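Local coordinates for protein terminase large subunit (Bacillus phage spp1, PDB 2WBN) that cuts the viral genome to start and end packaging through this metal-dependent nuclease domain, while the full-length protein also drives the DNA into empty capsids by ATP hydrolysis, at residues G143-W146 with L147-D151. Sequence-based numbering, arbitrary orientation.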
ATOM      1  N   GLY A 143      -3.574  -6.073 -10.451  1.00 50.95           N
ATOM      2  CA  GLY A 143      -3.722  -5.179  -9.292  1.00 50.74           C
ATOM      3  C   GLY A 143      -3.195  -3.778  -9.521  1.00 50.49           C
ATOM      4  O   GLY A 143      -3.752  -2.800  -8.997  1.00 50.15           O
ATOM      5  N   GLU A 144      -2.099  -3.681 -10.273  1.00 50.21           N
ATOM      6  CA  GLU A 144      -1.516  -2.392 -10.637  1.00 50.32           C
ATOM      7  C   GLU A 144      -2.396  -1.656 -11.626  1.00 49.86           C
ATOM      8  O   GLU A 144      -2.548  -0.430 -11.532  1.00 49.58           O
ATOM      9  CB  GLU A 144      -0.115  -2.578 -11.216  1.00 50.93           C
ATOM     10  CG  GLU A 144       0.880  -3.157 -10.179  1.00 51.86           C
ATOM     11  CD  GLU A 144       2.260  -3.506 -10.744  1.00 54.69           C
ATOM     12  OE1 GLU A 144       2.430  -3.547 -11.982  1.00 54.58           O
ATOM     13  OE2 GLU A 144       3.186  -3.746  -9.918  1.00 56.57           O
ATOM     14  N   ARG A 145      -2.952  -2.396 -12.583  1.00 48.41           N
ATOM     15  CA  ARG A 145      -3.895  -1.842 -13.545  1.00 48.48           C
ATOM     16  C   ARG A 145      -5.127  -1.308 -12.838  1.00 47.52           C
ATOM     17  O   ARG A 145      -5.621  -0.238 -13.179  1.00 47.75           O
ATOM     18  CB  ARG A 145      -4.309  -2.889 -14.596  1.00 48.92           C
ATOM     19  CG  ARG A 145      -5.233  -2.315 -15.682  1.00 50.75           C
ATOM     20  CD  ARG A 145      -5.671  -3.342 -16.740  1.00 53.64           C
ATOM     21  NE  ARG A 145      -6.822  -2.851 -17.510  1.00 55.86           N
ATOM     22  CZ  ARG A 145      -7.319  -3.420 -18.611  1.00 57.33           C
ATOM     23  NH1 ARG A 145      -6.769  -4.518 -19.124  1.00 57.58           N
ATOM     24  NH2 ARG A 145      -8.371  -2.875 -19.214  1.00 58.41           N
ATOM     25  N   TRP A 146      -5.623  -2.037 -11.845  1.00 46.80           N
ATOM     26  CA  TRP A 146      -6.785  -1.571 -11.098  1.00 46.67           C
ATOM     27  C   TRP A 146      -6.503  -0.224 -10.446  1.00 46.48           C
ATOM     28  O   TRP A 146      -7.306   0.725 -10.543  1.00 44.18           O
ATOM     29  CB  TRP A 146      -7.205  -2.592 -10.050  1.00 47.15           C
ATOM     30  CG  TRP A 146      -8.494  -2.240  -9.365  1.00 47.29           C
ATOM     31  CD1 TRP A 146      -9.760  -2.557  -9.774  1.00 46.94           C
ATOM     32  CD2 TRP A 146      -8.633  -1.510  -8.150  1.00 45.81           C
ATOM     33  NE1 TRP A 146     -10.677  -2.073  -8.876  1.00 46.45           N
ATOM     34  CE2 TRP A 146     -10.011  -1.432  -7.865  1.00 46.69           C
ATOM     35  CE3 TRP A 146      -7.722  -0.920  -7.263  1.00 45.62           C
ATOM     36  CZ2 TRP A 146     -10.505  -0.773  -6.736  1.00 47.31           C
ATOM     37  CZ3 TRP A 146      -8.213  -0.272  -6.140  1.00 46.81           C
ATOM     38  CH2 TRP A 146      -9.589  -0.210  -5.883  1.00 46.68           C
ATOM     39  N   LEU A 147      -5.346  -0.118  -9.801  1.00 46.45           N
ATOM     40  CA  LEU A 147      -4.948   1.155  -9.206  1.00 47.00           C
ATOM     41  C   LEU A 147      -4.841   2.285 -10.254  1.00 47.24           C
ATOM     42  O   LEU A 147      -5.286   3.420 -10.013  1.00 47.78           O
ATOM     43  CB  LEU A 147      -3.633   0.986  -8.440  1.00 47.02           C
ATOM     44  CG  LEU A 147      -3.672   0.170  -7.143  1.00 47.09           C
ATOM     45  CD1 LEU A 147      -2.241  -0.063  -6.661  1.00 44.17           C
ATOM     46  CD2 LEU A 147      -4.519   0.869  -6.057  1.00 44.57           C
ATOM     47  N   ASP A 148      -4.267   1.978 -11.414  1.00 47.50           N
ATOM     48  CA  ASP A 148      -4.101   2.958 -12.485  1.00 47.62           C
ATOM     49  C   ASP A 148      -5.431   3.413 -13.096  1.00 48.04           C
ATOM     50  O   ASP A 148      -5.524   4.516 -13.639  1.00 47.62           O
ATOM     51  CB  ASP A 148      -3.215   2.396 -13.588  1.00 48.31           C
ATOM     52  CG  ASP A 148      -3.015   3.368 -14.736  1.00 48.99           C
ATOM     53  OD1 ASP A 148      -2.222   4.322 -14.603  1.00 53.88           O
ATOM     54  OD2 ASP A 148      -3.633   3.162 -15.788  1.00 49.56           O
ATOM     55  N   GLU A 149      -6.454   2.571 -12.997  1.00 48.12           N
ATOM     56  CA  GLU A 149      -7.755   2.905 -13.555  1.00 48.69           C
ATOM     57  C   GLU A 149      -8.663   3.692 -12.609  1.00 47.85           C
ATOM     58  O   GLU A 149      -9.770   4.057 -12.981  1.00 47.48           O
ATOM     59  CB  GLU A 149      -8.440   1.647 -14.085  1.00 49.36           C
ATOM     60  CG  GLU A 149      -8.153   1.447 -15.569  1.00 51.36           C
ATOM     61  CD  GLU A 149      -8.359   0.027 -16.029  1.00 55.16           C
ATOM     62  OE1 GLU A 149      -8.842  -0.810 -15.231  1.00 55.88           O
ATOM     63  OE2 GLU A 149      -8.013  -0.252 -17.197  1.00 57.77           O
ATOM     64  N   LEU A 150      -8.187   3.985 -11.403  1.00 46.87           N
ATOM     65  CA  LEU A 150      -8.967   4.804 -10.481  1.00 46.17           C
ATOM     66  C   LEU A 150      -9.084   6.232 -11.014  1.00 46.20           C
ATOM     67  O   LEU A 150      -8.272   6.675 -11.816  1.00 45.97           O
ATOM     68  CB  LEU A 150      -8.340   4.795  -9.080  1.00 45.85           C
ATOM     69  CG  LEU A 150      -8.397   3.463  -8.334  1.00 44.42           C
ATOM     70  CD1 LEU A 150      -7.328   3.381  -7.214  1.00 44.91           C
ATOM     71  CD2 LEU A 150      -9.794   3.169  -7.773  1.00 44.02           C
ATOM     72  N   ASP A 151     -10.115   6.941 -10.577  1.00 46.23           N
ATOM     73  CA  ASP A 151     -10.309   8.342 -10.996  1.00 45.97           C
ATOM     74  C   ASP A 151      -9.240   9.230 -10.389  1.00 45.36           C
ATOM     75  O   ASP A 151      -8.721  10.111 -11.066  1.00 45.90           O
ATOM     76  CB  ASP A 151     -11.700   8.840 -10.621  1.00 45.62           C
ATOM     77  CG  ASP A 151     -12.765   8.361 -11.586  1.00 47.94           C
ATOM     78  OD1 ASP A 151     -12.432   7.652 -12.569  1.00 50.46           O
ATOM     79  OD2 ASP A 151     -13.946   8.683 -11.359  1.00 49.05           O
TER
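Gly143 O accepts the amide of Leu147, and the same carbonyl oxygen lies 3.5 Å from Leu147 CG, as the leucine side chain folds back along the preceding turn of helix 140-148. One residue on, Glu144 O receives Asp148 N at 3.0 Å. The Glu144 side chain leaves this contact, binding Leu184 N through OE1 and lying about 5 Å from the side chain of Asp193, a ligand of the second catalytic manganese.

Arg145 is held twice by Glu149. Its carbonyl accepts Glu149 N, and its side chain makes a salt bridge. With CG anti to the backbone N (chi1 -176°) and an extended chain beyond, the guanidinium is carried forward along the helix surface to the carboxylate. NE donates to OE2 at 2.9 Å in a nearly straight bond that arrives on the syn side, 33° out of the carboxylate plane, while NH2 reaches the same oxygen weakly at 3.3 Å. OE2 sits at the guanidinium edge, near its plane, but the two flat groups are turned 76° apart and OE2 alone takes both N-H groups, unlike a paired, coplanar bridge.

The six-membered ring of Trp146 meets two leucines. Leu150 CD2 packs over one face in a CH-pi contact, 4.2 Å from the ring centroid, and Leu147 CD2 approaches CE3 and CZ3 of the same ring at 3.9 Å. Both leucines also touch Ile78 of strand 77-86, which joins this part of the helix to the central sheet of the RNase H-like nuclease fold.

Because Arg145 and Glu149 are both exposed, solvent probably weakens their i to i+4 ion pair, whereas the contacts of the buried Leu147 and Leu150 with Trp146 and Ile78 depend on apolar packing.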